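Local atomic coordinates of probable TonB-dependent receptor (Pseudomonas aeruginosa, PDB entry 4K3F), a protein that probably serves as the periplasmic methionine-binding lipoprotein of a transport system, and holds a selenomethionine in the cleft between its two lobes. Residues A26-D31 / M212-K217; Q42-V47 / D64-A69; R51-F56 / P204-S209; L153-L158 / T172-E177; Q226-Q229 / A235-P238. All coordinates share one frame; numbering follows the deposited sequence.

Interaction 1: A26-D31 / M212-K217; sequences AKEGVD and MQKLAK
Lys214 reaches from helix 210-218 to the turn at Glu28 and ends on its carbonyl. Its CG stands anti to the carbonyl carbon (chi1 -76°), and the chain runs extended from there to the ammonium group. Lys214 CB lies near Glu28 OE2 at 4.0 Å, and CG near Glu28 OE1. Lys214 CD lies 3.6 Å from Glu28 O and rests on Val30 CG2 at 3.8 Å. CE continues past Glu28 CB. Lys214 NZ then donates to Glu28 O at 2.8 Å, arriving nearly along the C=O axis (C=O...N angle 164°). Glu28 runs back along the lysine, toward helix 210-218. The carboxylate therefore lies beside the root of the lysine, and Glu28 OE1 stays 5.5 Å from Lys214 NZ, too far for a salt bridge. The lysine has its salt bridge with Asp210, one helical turn back. The carbonyl it holds belongs to a type I turn from Ala26 to Gly29. Gly29, with positive phi, takes the C-prime place in the Schellman motif closing helix 11-26. The chain then enters strand 30-36, an outer strand of the six-stranded sheet. Val30 packs on Leu5 of the neighbouring strand 3-9 and on Leu25 of helix 11-26, and Lys214 also touches Leu25. The contact thus joins helix 210-218 to the junction between helix 11-26 and strand 30-36.

Interaction 2: Q42-V47 / D64-A69; sequences QPNVQV and DEFNKA
Asn44 and Phe66 face each other from two helical segments, 42-47 and 64-69, and their CA atoms, 8.3 Å apart, are the nearest CA pair of the two segments. The gap between them is bridged by side chains, which come from opposite directions. Phe66 has its CG anti to the backbone N (chi1 -164°), which sends the ring toward helix 42-48. Asn44 lies over one face of that ring. Asn44 CB makes a CH-pi contact, 3.9 Å from the Phe66 ring centroid and 27° off the normal. Asn44 ND2 sits over the same face, displaced from the ring centre, with Phe66 CG at 3.4 Å. The amide plane is turned 63° from the ring plane, so the amide is not stacked flat on it. Val45 CG2 comes to the rim of the ring, roughly level with it, 4.4 Å from Phe66 CZ. Asn44 OD1 accepts hydrogen bonds from Asn55 ND2 and Gln58 NE2, both on strand 54-59. Those bonds hold the amide in its orientation, with ND2 over the ring. Phe66 also has a cation-pi partner in Lys70. Helix 42-48 is the helix of a beta-alpha-beta crossover from strand 30-36 to strand 54-59, and helix 60-70 follows that strand. Asn44, bonded to Gln58 of the selenomethionine pocket, stands in the second shell of that site.

Interaction 3: R51-F56 / P204-S209; sequences RLDANF and PDNKDS
The flat amide of Asn206 meets the backbone of Asp53 through its nitrogen end. Asn206 ND2 donates to Asp53 O at 3.0 Å, with an N-H...O angle of 151°. The bond is bent at both ends: the donor is tilted from the carbonyl plane of Asp53, and Asp53 O lies 20° out of the amide plane. Asn206 ND2 gives a second bond to a water at 3.1 Å, and this water donates to Asp53 OD1 at 2.7 Å. One amide nitrogen is thus tied to both the main chain and the carboxylate of Asp53. The other end of the amide is occupied as well, because Asn206 OD1 accepts from Arg203 N. The amide is therefore gripped at both ends. CG of Asn206 sits between the backbone N and the carbonyl carbon (chi1 62°), a position that turns the amide toward Asp53. The second carboxylate oxygen of Asp53, OD2, accepts from Thr6 N on strand 3-9. Behind Asn206 a type I turn runs to Ser209. Asn206 O takes two bonds there, one from Ser209 N and one from Ser209 OG at 2.8 Å. Ser209 is the N-cap of helix 210-218, and its OG also accepts a hydrogen bond from Met212 N. The contact joins the loop after strand 198-202 to the residue just before strand 54-59. These strands are neighbours in the six-stranded sheet, and strand 3-9 flanks 54-59 on its other side.

Interaction 4: L153-L158 / T172-E177; sequences LEAATL and TNYALE. With MSE (selenomethionine), chain B.
Asn173 belongs to the selenomethionine pocket, and its neighbour Tyr174 carries the contact between helix 172-177 and the short 3-10 turn at 155-157. The Tyr174 ring is sandwiched. Over the centre of one face lies Ala156, whose CA makes a CH-pi contact 3.6 Å from the Tyr174 ring centroid, 13° off the normal. Ala156 CB comes closest to Tyr174 CZ, at 3.5 Å. Over the centre of the opposite face stands ND2 of Asn173, 3.4 Å above the plane. Ala155 CB touches Tyr174 CE2 at 3.9 Å. The phenol is held by polar partners at its far end. Tyr174 OH is hydrogen-bonded to Thr38 O, and it accepts from a water at 2.8 Å that also donates to Glu154 OE2. Glu154 in turn shapes the 3-10 turn. Ala156 N donates to Glu154 OE1 from well out of the carboxylate plane, and Glu154 O takes both Thr157 N and Thr157 OG1, the hydroxyl lying in the carbonyl plane on a lone pair. On the ligand side, Asn173 OD1 accepts a weak bond from the selenomethionine N at 3.4 Å. The hydroxyl of Tyr40 is also hydrogen-bonded to this OD1. With chi1 at 71°, the amide of Asn173 folds back over the tyrosine ring. Glu83, Arg115, Asn171 and Asn198 bind the ligand too. The loop leaves strand 149-153, an outer strand of the five-stranded sheet, and runs into helix 158-161, while helix 172-177 follows strand 167-170 of that sheet and packs against helix 11-26 of the other lobe.

Interaction 5: Q226-Q229 / A235-P238; sequences QFIQ and AVVP
Ile228 CG2 is the centre of this contact, in which helix 222-232 packs against the C-terminal strand 237-238 of the six-stranded sheet in an alpha/beta lobe. The methyl group meets three partners. Ile228 CG2 lies 3.4 Å from Val236 O, 3.8 Å from Val236 CG1, and 3.8 Å from Pro238 CD. Its position follows from the first torsion: Ile228 CG2 is anti to the backbone N, with CG1 beside that N (chi1 -71°). Beside this, Gln229 adds a looser contact, with Gln229 CG at 4.1 Å from Pro238 CG. These two side chains run roughly perpendicular. Along the extended chain the side chains alternate: Val236 and Pro238 start toward the helix, Val237 away. The backbone of Val237 is hydrogen-bonded to Ile82 of strand 75-82, which places this end strand on the sheet. Further out, helix 11-26 touches both parts. Its Ile17 touches Ile228 and Phe227, its Val20 also touches Phe227, and its Pro13 touches Val236. The helix 222-232 therefore lies against both helix 11-26 and the end strand. Val236 is also close to the ligand region, with its side chain about 8 Å from the selenomethionine. The two main chains are also joined through a water. This single water donates to Ile228 O at 2.8 Å and to Val236 O at 2.5 Å, a short distance for such a bond.

In the fold
Interactions 1, 3 and 5 all reach the six-stranded sheet, while interaction 4 lies in the lobe built on the five-stranded sheet. Interactions 1 and 3 have centres 13 Å apart and touch through Met212, which packs on Asn206 and Ala54. Interactions 2 and 3, also 13 Å apart between centres, alternate along the chain and are joined by the hydrogen bond between Asn44 and Asn55. Interactions 2, 3 and 4 are nested in the loop closed by interaction 1, and interaction 5 follows it. Interactions 4 and 5 touch where Leu176 meets Val236, so parts of the two lobes meet not far from the ligand, consistent with a cleft-binding protein. Interaction 1 lies farthest out, 30 Å from interaction 4 between centres.

Interaction 1: A26-D31 / M212-K217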
# COMPACT_ATOMS: atom_id res chain seq x y z
N ALA A 26 0.40 -21.33 -14.61
CA ALA A 26 0.04 -22.04 -15.85
C ALA A 26 0.44 -23.51 -15.77
O ALA A 26 -0.30 -24.39 -16.21
CB ALA A 26 0.68 -21.38 -17.06
N LYS A 27 1.59 -23.77 -15.13
CA LYS A 27 2.08 -25.14 -15.01
C LYS A 27 1.28 -25.95 -14.00
O LYS A 27 1.40 -27.17 -14.00
CB LYS A 27 3.56 -25.15 -14.60
CG LYS A 27 4.47 -24.50 -15.64
CD LYS A 27 4.39 -25.18 -17.00
CE LYS A 27 5.76 -25.17 -17.66
NZ LYS A 27 5.75 -25.82 -19.00
N GLU A 28 0.48 -25.29 -13.15
CA GLU A 28 -0.42 -25.97 -12.21
C GLU A 28 -1.88 -25.87 -12.64
O GLU A 28 -2.78 -26.08 -11.81
CB GLU A 28 -0.33 -25.32 -10.84
CG GLU A 28 1.04 -25.09 -10.33
CD GLU A 28 0.96 -24.55 -8.95
OE1 GLU A 28 0.83 -25.37 -8.02
OE2 GLU A 28 0.96 -23.30 -8.81
N GLY A 29 -2.12 -25.58 -13.90
CA GLY A 29 -3.47 -25.63 -14.46
C GLY A 29 -4.31 -24.40 -14.14
O GLY A 29 -5.54 -24.47 -14.14
N VAL A 30 -3.65 -23.27 -13.89
CA VAL A 30 -4.36 -22.04 -13.57
C VAL A 30 -3.95 -20.96 -14.52
O VAL A 30 -2.76 -20.70 -14.68
CB VAL A 30 -4.09 -21.55 -12.13
CG1 VAL A 30 -4.68 -20.15 -11.93
CG2 VAL A 30 -4.65 -22.55 -11.14
N ASP A 31 -4.95 -20.33 -15.15
CA ASP A 31 -4.73 -19.27 -16.13
C ASP A 31 -5.00 -17.93 -15.49
O ASP A 31 -6.14 -17.47 -15.40
CB ASP A 31 -5.61 -19.48 -17.36
CG ASP A 31 -5.42 -18.41 -18.41
OD1 ASP A 31 -4.38 -17.72 -18.42
OD2 ASP A 31 -6.32 -18.27 -19.25
N MSE A 212 -7.40 -20.33 -6.27
CA MSE A 212 -6.99 -19.30 -5.33
C MSE A 212 -5.86 -19.78 -4.46
O MSE A 212 -4.91 -19.03 -4.15
CB MSE A 212 -8.17 -18.80 -4.51
CG MSE A 212 -7.92 -17.46 -3.82
SE MSE A 212 -7.84 -15.93 -5.05
CE MSE A 212 -9.69 -16.12 -5.66
N GLN A 213 -5.94 -21.03 -4.00
CA GLN A 213 -4.92 -21.56 -3.13
C GLN A 213 -3.59 -21.68 -3.86
O GLN A 213 -2.53 -21.44 -3.24
CB GLN A 213 -5.28 -22.95 -2.59
CG GLN A 213 -6.46 -23.00 -1.62
CD GLN A 213 -6.81 -24.47 -1.18
OE1 GLN A 213 -6.49 -25.47 -1.86
NE2 GLN A 213 -7.46 -24.57 -0.03
N LYS A 214 -3.63 -22.09 -5.12
CA LYS A 214 -2.39 -22.21 -5.91
C LYS A 214 -1.77 -20.83 -6.05
O LYS A 214 -0.56 -20.70 -5.91
CB LYS A 214 -2.69 -22.81 -7.25
CG LYS A 214 -2.94 -24.30 -7.16
CD LYS A 214 -3.45 -24.89 -8.45
CE LYS A 214 -3.47 -26.43 -8.38
NZ LYS A 214 -4.23 -26.91 -9.55
N LEU A 215 -2.57 -19.80 -6.35
CA LEU A 215 -2.01 -18.44 -6.42
C LEU A 215 -1.38 -18.01 -5.11
O LEU A 215 -0.27 -17.49 -5.09
CB LEU A 215 -3.05 -17.41 -6.85
CG LEU A 215 -2.61 -15.92 -6.90
CD1 LEU A 215 -1.43 -15.64 -7.81
CD2 LEU A 215 -3.77 -15.03 -7.34
N ALA A 216 -2.12 -18.19 -4.00
CA ALA A 216 -1.61 -17.86 -2.67
C ALA A 216 -0.24 -18.54 -2.40
O ALA A 216 0.70 -17.92 -1.90
CB ALA A 216 -2.64 -18.20 -1.58
N LYS A 217 -0.13 -19.84 -2.72
CA LYS A 217 1.09 -20.58 -2.49
C LYS A 217 2.21 -20.04 -3.37
O LYS A 217 3.32 -19.90 -2.90
CB LYS A 217 0.88 -22.08 -2.75
CG LYS A 217 2.12 -22.93 -2.53
CD LYS A 217 1.75 -24.40 -2.28
CE LYS A 217 2.89 -25.35 -2.61
NZ LYS A 217 2.37 -26.73 -2.86

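Interaction 2: Q42-V47 / D64-A69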
# COMPACT_ATOMS: atom_id res chain seq x y z
N GLN A 42 -11.67 0.97 -7.24
CA GLN A 42 -12.23 0.06 -8.24
C GLN A 42 -11.79 -1.40 -8.12
O GLN A 42 -12.61 -2.29 -8.41
CB GLN A 42 -12.03 0.60 -9.68
CG GLN A 42 -12.73 1.95 -9.96
CD GLN A 42 -14.21 1.99 -9.51
OE1 GLN A 42 -14.62 2.87 -8.75
NE2 GLN A 42 -14.98 1.03 -9.95
N PRO A 43 -10.55 -1.69 -7.71
CA PRO A 43 -10.20 -3.13 -7.56
C PRO A 43 -11.14 -3.87 -6.59
O PRO A 43 -11.44 -5.06 -6.82
CB PRO A 43 -8.71 -3.12 -7.12
CG PRO A 43 -8.22 -1.81 -7.66
CD PRO A 43 -9.36 -0.83 -7.50
N ASN A 44 -11.60 -3.19 -5.52
CA ASN A 44 -12.49 -3.81 -4.58
C ASN A 44 -13.89 -3.89 -5.13
O ASN A 44 -14.58 -4.90 -5.01
CB ASN A 44 -12.46 -3.05 -3.27
CG ASN A 44 -11.36 -3.49 -2.37
OD1 ASN A 44 -10.81 -4.56 -2.53
ND2 ASN A 44 -11.03 -2.65 -1.37
N VAL A 45 -14.34 -2.79 -5.73
CA VAL A 45 -15.68 -2.73 -6.35
C VAL A 45 -15.82 -3.84 -7.41
O VAL A 45 -16.84 -4.51 -7.47
CB VAL A 45 -15.92 -1.35 -7.02
CG1 VAL A 45 -17.23 -1.38 -7.80
CG2 VAL A 45 -15.90 -0.26 -5.99
N GLN A 46 -14.78 -4.07 -8.21
CA GLN A 46 -14.84 -5.07 -9.28
C GLN A 46 -15.01 -6.47 -8.72
O GLN A 46 -15.73 -7.31 -9.25
CB GLN A 46 -13.57 -5.04 -10.13
CG GLN A 46 -13.50 -3.81 -11.02
CD GLN A 46 -14.19 -3.99 -12.36
OE1 GLN A 46 -14.24 -5.07 -12.91
NE2 GLN A 46 -14.65 -2.91 -12.90
N VAL A 47 -14.35 -6.73 -7.59
CA VAL A 47 -14.48 -8.06 -6.97
C VAL A 47 -15.85 -8.26 -6.32
O VAL A 47 -16.51 -9.29 -6.51
CB VAL A 47 -13.29 -8.36 -6.00
CG1 VAL A 47 -13.45 -9.74 -5.35
CG2 VAL A 47 -11.98 -8.38 -6.77
N ASP A 64 -10.40 -3.68 5.81
CA ASP A 64 -11.41 -3.72 6.87
C ASP A 64 -12.28 -2.44 6.86
O ASP A 64 -13.55 -2.47 7.00
CB ASP A 64 -10.75 -3.88 8.25
CG ASP A 64 -10.06 -5.23 8.44
OD1 ASP A 64 -10.33 -6.17 7.70
OD2 ASP A 64 -9.24 -5.33 9.41
N GLU A 65 -11.61 -1.29 6.72
CA GLU A 65 -12.29 -0.01 6.63
C GLU A 65 -13.13 0.09 5.37
O GLU A 65 -14.26 0.61 5.40
CB GLU A 65 -11.26 1.12 6.68
CG GLU A 65 -11.83 2.51 6.53
CD GLU A 65 -12.89 2.89 7.54
OE1 GLU A 65 -12.95 2.32 8.66
OE2 GLU A 65 -13.64 3.84 7.23
N PHE A 66 -12.60 -0.46 4.24
CA PHE A 66 -13.37 -0.46 3.00
C PHE A 66 -14.66 -1.28 3.15
O PHE A 66 -15.75 -0.83 2.80
CB PHE A 66 -12.47 -0.90 1.84
CG PHE A 66 -13.04 -0.56 0.48
CD1 PHE A 66 -14.04 -1.34 -0.07
CD2 PHE A 66 -12.55 0.51 -0.23
CE1 PHE A 66 -14.56 -1.01 -1.31
CE2 PHE A 66 -13.04 0.81 -1.48
CZ PHE A 66 -14.07 0.06 -2.00
N ASN A 67 -14.57 -2.50 3.69
CA ASN A 67 -15.77 -3.28 3.92
C ASN A 67 -16.76 -2.60 4.85
O ASN A 67 -17.99 -2.68 4.65
CB ASN A 67 -15.40 -4.62 4.53
CG ASN A 67 -14.85 -5.63 3.51
OD1 ASN A 67 -15.26 -5.70 2.35
ND2 ASN A 67 -14.00 -6.48 3.99
N LYS A 68 -16.25 -1.96 5.89
CA LYS A 68 -17.11 -1.20 6.79
C LYS A 68 -17.83 -0.07 6.03
O LYS A 68 -19.06 0.04 6.10
CB LYS A 68 -16.30 -0.63 7.94
CG LYS A 68 -17.11 0.22 8.90
CD LYS A 68 -16.21 0.81 9.99
CE LYS A 68 -17.03 1.61 11.00
NZ LYS A 68 -17.64 2.81 10.37
N ALA A 69 -17.07 0.74 5.29
CA ALA A 69 -17.64 1.89 4.60
C ALA A 69 -18.63 1.50 3.51
O ALA A 69 -19.65 2.14 3.34
CB ALA A 69 -16.56 2.75 4.01

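Interaction 3: R51-F56 / P204-S209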
# COMPACT_ATOMS: atom_id res chain seq x y z
N ARG A 51 -17.18 -9.15 -10.91
CA ARG A 51 -16.64 -8.92 -12.23
C ARG A 51 -15.29 -9.60 -12.36
O ARG A 51 -14.90 -10.02 -13.46
CB ARG A 51 -16.52 -7.44 -12.55
CG ARG A 51 -17.87 -6.76 -12.52
CD ARG A 51 -17.84 -5.27 -12.81
NE ARG A 51 -19.15 -4.66 -12.49
CZ ARG A 51 -20.22 -4.64 -13.31
NH1 ARG A 51 -20.17 -5.16 -14.52
NH2 ARG A 51 -21.36 -4.13 -12.90
N LEU A 52 -14.53 -9.61 -11.25
CA LEU A 52 -13.20 -10.23 -11.23
C LEU A 52 -13.17 -11.10 -9.97
O LEU A 52 -13.94 -10.84 -9.02
CB LEU A 52 -12.11 -9.17 -11.14
CG LEU A 52 -12.08 -8.17 -12.28
CD1 LEU A 52 -11.01 -7.11 -12.06
CD2 LEU A 52 -11.83 -8.90 -13.58
N ASP A 53 -12.31 -12.10 -9.96
CA ASP A 53 -12.28 -13.06 -8.87
C ASP A 53 -11.56 -12.57 -7.57
O ASP A 53 -11.95 -12.94 -6.47
CB ASP A 53 -11.56 -14.31 -9.30
CG ASP A 53 -12.27 -15.08 -10.44
OD1 ASP A 53 -13.51 -15.22 -10.45
OD2 ASP A 53 -11.53 -15.56 -11.32
N ALA A 54 -10.56 -11.74 -7.72
CA ALA A 54 -9.68 -11.34 -6.63
C ALA A 54 -8.95 -10.05 -6.96
O ALA A 54 -9.02 -9.53 -8.08
CB ALA A 54 -8.65 -12.45 -6.39
N ASN A 55 -8.29 -9.49 -5.97
CA ASN A 55 -7.43 -8.34 -6.19
C ASN A 55 -6.17 -8.40 -5.32
O ASN A 55 -6.09 -9.14 -4.33
CB ASN A 55 -8.18 -6.99 -6.07
CG ASN A 55 -8.70 -6.70 -4.67
OD1 ASN A 55 -7.96 -6.74 -3.68
ND2 ASN A 55 -9.95 -6.36 -4.58
N PHE A 56 -5.22 -7.56 -5.69
CA PHE A 56 -3.91 -7.50 -5.02
C PHE A 56 -3.40 -6.08 -5.12
O PHE A 56 -2.84 -5.69 -6.11
CB PHE A 56 -2.97 -8.53 -5.63
CG PHE A 56 -1.59 -8.55 -5.02
CD1 PHE A 56 -1.41 -8.49 -3.65
CD2 PHE A 56 -0.47 -8.67 -5.82
CE1 PHE A 56 -0.11 -8.51 -3.10
CE2 PHE A 56 0.81 -8.70 -5.26
CZ PHE A 56 0.99 -8.64 -3.91
N PRO A 204 -15.75 -14.81 0.05
CA PRO A 204 -16.01 -16.11 0.68
C PRO A 204 -16.16 -17.27 -0.28
O PRO A 204 -15.73 -18.38 0.03
CB PRO A 204 -17.28 -15.85 1.48
CG PRO A 204 -17.15 -14.39 1.88
CD PRO A 204 -16.56 -13.73 0.65
N ASP A 205 -16.74 -17.04 -1.46
CA ASP A 205 -17.00 -18.10 -2.41
C ASP A 205 -15.76 -18.73 -3.00
O ASP A 205 -15.80 -19.92 -3.37
CB ASP A 205 -17.99 -17.69 -3.51
CG ASP A 205 -17.48 -16.52 -4.39
OD1 ASP A 205 -16.63 -16.69 -5.31
OD2 ASP A 205 -18.00 -15.39 -4.13
N ASN A 206 -14.68 -17.97 -3.09
CA ASN A 206 -13.47 -18.43 -3.79
C ASN A 206 -12.16 -18.40 -3.04
O ASN A 206 -11.14 -18.84 -3.55
CB ASN A 206 -13.35 -17.77 -5.16
CG ASN A 206 -13.20 -16.26 -5.05
OD1 ASN A 206 -13.02 -15.71 -3.96
ND2 ASN A 206 -13.22 -15.59 -6.18
N LYS A 207 -12.18 -17.90 -1.82
CA LYS A 207 -10.97 -17.86 -1.03
C LYS A 207 -10.30 -19.24 -0.95
O LYS A 207 -9.08 -19.33 -0.96
CB LYS A 207 -11.28 -17.36 0.38
CG LYS A 207 -10.19 -17.59 1.40
CD LYS A 207 -10.37 -16.69 2.60
CE LYS A 207 -9.37 -17.01 3.73
NZ LYS A 207 -9.43 -15.94 4.78
N ASP A 208 -11.12 -20.28 -0.78
CA ASP A 208 -10.64 -21.64 -0.57
C ASP A 208 -10.82 -22.50 -1.80
O ASP A 208 -10.83 -23.73 -1.72
CB ASP A 208 -11.35 -22.23 0.63
CG ASP A 208 -11.00 -21.47 1.92
OD1 ASP A 208 -9.82 -21.35 2.18
OD2 ASP A 208 -11.90 -20.98 2.60
N SER A 209 -10.88 -21.86 -2.95
CA SER A 209 -10.90 -22.59 -4.22
C SER A 209 -9.50 -23.10 -4.56
O SER A 209 -8.50 -22.59 -4.08
CB SER A 209 -11.45 -21.67 -5.32
OG SER A 209 -10.58 -20.59 -5.63
O HOH W 1 -14.82 -16.63 -8.57

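Interaction 4: L153-L158 / T172-E177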
# COMPACT_ATOMS: atom_id res chain seq x y z
N LEU A 153 -4.99 14.68 0.87
CA LEU A 153 -5.43 14.52 -0.52
C LEU A 153 -5.42 13.05 -0.93
O LEU A 153 -4.85 12.20 -0.25
CB LEU A 153 -4.59 15.32 -1.49
CG LEU A 153 -4.67 16.85 -1.33
CD1 LEU A 153 -3.61 17.49 -2.20
CD2 LEU A 153 -6.03 17.41 -1.69
N GLU A 154 -6.12 12.74 -2.01
CA GLU A 154 -6.25 11.34 -2.40
C GLU A 154 -4.86 10.76 -2.70
O GLU A 154 -4.03 11.38 -3.36
CB GLU A 154 -7.19 11.18 -3.58
CG GLU A 154 -7.80 9.77 -3.71
CD GLU A 154 -6.87 8.74 -4.36
OE1 GLU A 154 -6.07 9.11 -5.23
OE2 GLU A 154 -6.95 7.53 -4.00
N ALA A 155 -4.63 9.53 -2.24
CA ALA A 155 -3.29 8.89 -2.32
C ALA A 155 -2.59 8.96 -3.67
O ALA A 155 -1.41 9.21 -3.71
CB ALA A 155 -3.35 7.45 -1.88
N ALA A 156 -3.31 8.68 -4.74
CA ALA A 156 -2.71 8.61 -6.06
C ALA A 156 -2.24 9.97 -6.57
O ALA A 156 -1.38 10.03 -7.45
CB ALA A 156 -3.70 8.03 -7.06
N THR A 157 -2.75 11.04 -5.99
CA THR A 157 -2.44 12.39 -6.44
C THR A 157 -1.20 12.99 -5.79
O THR A 157 -0.74 14.04 -6.19
CB THR A 157 -3.60 13.37 -6.20
OG1 THR A 157 -3.70 13.72 -4.82
CG2 THR A 157 -4.94 12.86 -6.74
N LEU A 158 -0.67 12.33 -4.76
CA LEU A 158 0.40 12.93 -4.01
C LEU A 158 1.72 13.13 -4.81
O LEU A 158 2.38 14.16 -4.62
CB LEU A 158 0.64 12.18 -2.69
CG LEU A 158 -0.57 12.05 -1.74
CD1 LEU A 158 -0.07 11.66 -0.32
CD2 LEU A 158 -1.42 13.28 -1.66
N THR A 172 4.07 3.67 -1.24
CA THR A 172 5.23 3.24 -2.06
C THR A 172 4.84 2.83 -3.50
O THR A 172 5.58 3.07 -4.46
CB THR A 172 5.97 2.13 -1.30
OG1 THR A 172 6.52 2.72 -0.13
CG2 THR A 172 7.06 1.51 -2.15
N ASN A 173 3.69 2.16 -3.68
CA ASN A 173 3.27 1.80 -5.02
C ASN A 173 3.21 3.00 -5.95
O ASN A 173 3.72 2.94 -7.07
CB ASN A 173 1.95 1.03 -5.05
CG ASN A 173 0.75 1.88 -4.71
OD1 ASN A 173 0.54 2.26 -3.56
ND2 ASN A 173 -0.03 2.19 -5.72
N TYR A 174 2.70 4.12 -5.42
CA TYR A 174 2.65 5.35 -6.16
C TYR A 174 4.02 6.03 -6.25
O TYR A 174 4.37 6.57 -7.30
CB TYR A 174 1.60 6.31 -5.60
CG TYR A 174 0.18 5.84 -5.81
CD1 TYR A 174 -0.27 5.45 -7.06
CD2 TYR A 174 -0.70 5.77 -4.76
CE1 TYR A 174 -1.56 5.01 -7.28
CE2 TYR A 174 -2.00 5.36 -4.93
CZ TYR A 174 -2.44 4.93 -6.18
OH TYR A 174 -3.75 4.54 -6.35
N ALA A 175 4.80 6.00 -5.18
CA ALA A 175 6.15 6.54 -5.22
C ALA A 175 7.04 5.89 -6.30
O ALA A 175 7.73 6.58 -7.03
CB ALA A 175 6.78 6.42 -3.86
N LEU A 176 7.00 4.56 -6.38
CA LEU A 176 7.79 3.79 -7.33
C LEU A 176 7.32 4.11 -8.74
O LEU A 176 8.12 4.24 -9.62
CB LEU A 176 7.66 2.30 -7.05
CG LEU A 176 8.33 1.76 -5.79
CD1 LEU A 176 7.99 0.30 -5.58
CD2 LEU A 176 9.83 1.97 -5.85
N GLU A 177 6.02 4.27 -8.99
CA GLU A 177 5.60 4.67 -10.36
C GLU A 177 6.09 6.06 -10.75
O GLU A 177 6.31 6.35 -11.93
CB GLU A 177 4.08 4.64 -10.53
CG GLU A 177 3.49 3.26 -10.51
CD GLU A 177 2.05 3.31 -10.96
OE1 GLU A 177 1.83 3.42 -12.19
OE2 GLU A 177 1.15 3.32 -10.10
N MSE B . 0.49 -0.63 -1.72
CA MSE B . -0.12 0.36 -0.77
C MSE B . 0.75 0.36 0.48
O MSE B . 1.15 -0.71 0.95
OXT MSE B . 1.05 1.43 1.03
CB MSE B . -1.57 -0.00 -0.42
CG MSE B . -2.21 1.00 0.51
SE MSE B . -3.99 0.39 1.05
CE MSE B . -4.90 0.54 -0.60
O HOH W 2 -6.19 5.79 -5.60

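Interaction 5: Q226-Q229 / A235-P238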
# COMPACT_ATOMS: atom_id res chain seq x y z
N GLN A 226 12.66 -13.94 -4.38
CA GLN A 226 13.85 -13.49 -5.08
C GLN A 226 13.53 -12.33 -6.01
O GLN A 226 14.29 -11.35 -6.06
CB GLN A 226 14.47 -14.66 -5.88
CG GLN A 226 15.68 -14.30 -6.75
CD GLN A 226 16.82 -13.69 -5.97
OE1 GLN A 226 17.14 -14.18 -4.90
NE2 GLN A 226 17.43 -12.61 -6.50
N PHE A 227 12.45 -12.46 -6.78
CA PHE A 227 12.09 -11.39 -7.69
C PHE A 227 11.91 -10.09 -6.91
O PHE A 227 12.39 -9.04 -7.30
CB PHE A 227 10.80 -11.71 -8.49
CG PHE A 227 10.25 -10.51 -9.23
CD1 PHE A 227 10.86 -10.06 -10.40
CD2 PHE A 227 9.14 -9.83 -8.76
CE1 PHE A 227 10.38 -8.95 -11.07
CE2 PHE A 227 8.65 -8.73 -9.43
CZ PHE A 227 9.28 -8.28 -10.58
N ILE A 228 11.15 -10.16 -5.81
CA ILE A 228 10.85 -8.95 -5.02
C ILE A 228 12.15 -8.31 -4.52
O ILE A 228 12.35 -7.10 -4.59
CB ILE A 228 9.90 -9.28 -3.84
CG1 ILE A 228 8.49 -9.60 -4.37
CG2 ILE A 228 9.85 -8.13 -2.85
CD1 ILE A 228 7.56 -10.24 -3.35
N GLN A 229 13.03 -9.14 -3.99
CA GLN A 229 14.29 -8.63 -3.46
C GLN A 229 15.18 -7.92 -4.51
O GLN A 229 15.68 -6.79 -4.30
CB GLN A 229 15.05 -9.81 -2.84
CG GLN A 229 14.47 -10.22 -1.49
CD GLN A 229 15.07 -11.51 -0.98
OE1 GLN A 229 15.60 -12.30 -1.75
NE2 GLN A 229 14.94 -11.74 0.32
N ALA A 235 12.79 -1.62 -1.26
CA ALA A 235 11.59 -0.77 -1.20
C ALA A 235 10.31 -1.56 -0.97
O ALA A 235 9.27 -1.01 -0.47
CB ALA A 235 11.48 0.02 -2.49
N VAL A 236 10.35 -2.84 -1.36
CA VAL A 236 9.26 -3.79 -1.20
C VAL A 236 9.87 -4.99 -0.50
O VAL A 236 10.90 -5.52 -0.96
CB VAL A 236 8.63 -4.17 -2.55
CG1 VAL A 236 7.49 -5.15 -2.37
CG2 VAL A 236 8.17 -2.91 -3.26
N VAL A 237 9.32 -5.32 0.66
CA VAL A 237 9.88 -6.35 1.52
C VAL A 237 8.96 -7.57 1.52
O VAL A 237 7.76 -7.45 1.83
CB VAL A 237 10.00 -5.79 2.95
CG1 VAL A 237 10.53 -6.85 3.91
CG2 VAL A 237 10.86 -4.54 2.98
N PRO A 238 9.48 -8.76 1.17
CA PRO A 238 8.66 -9.93 1.29
C PRO A 238 8.15 -10.16 2.73
O PRO A 238 8.89 -9.94 3.71
CB PRO A 238 9.60 -11.06 0.90
CG PRO A 238 10.75 -10.43 0.18
CD PRO A 238 10.86 -9.05 0.71
O HOH W 3 12.94 -5.42 -2.46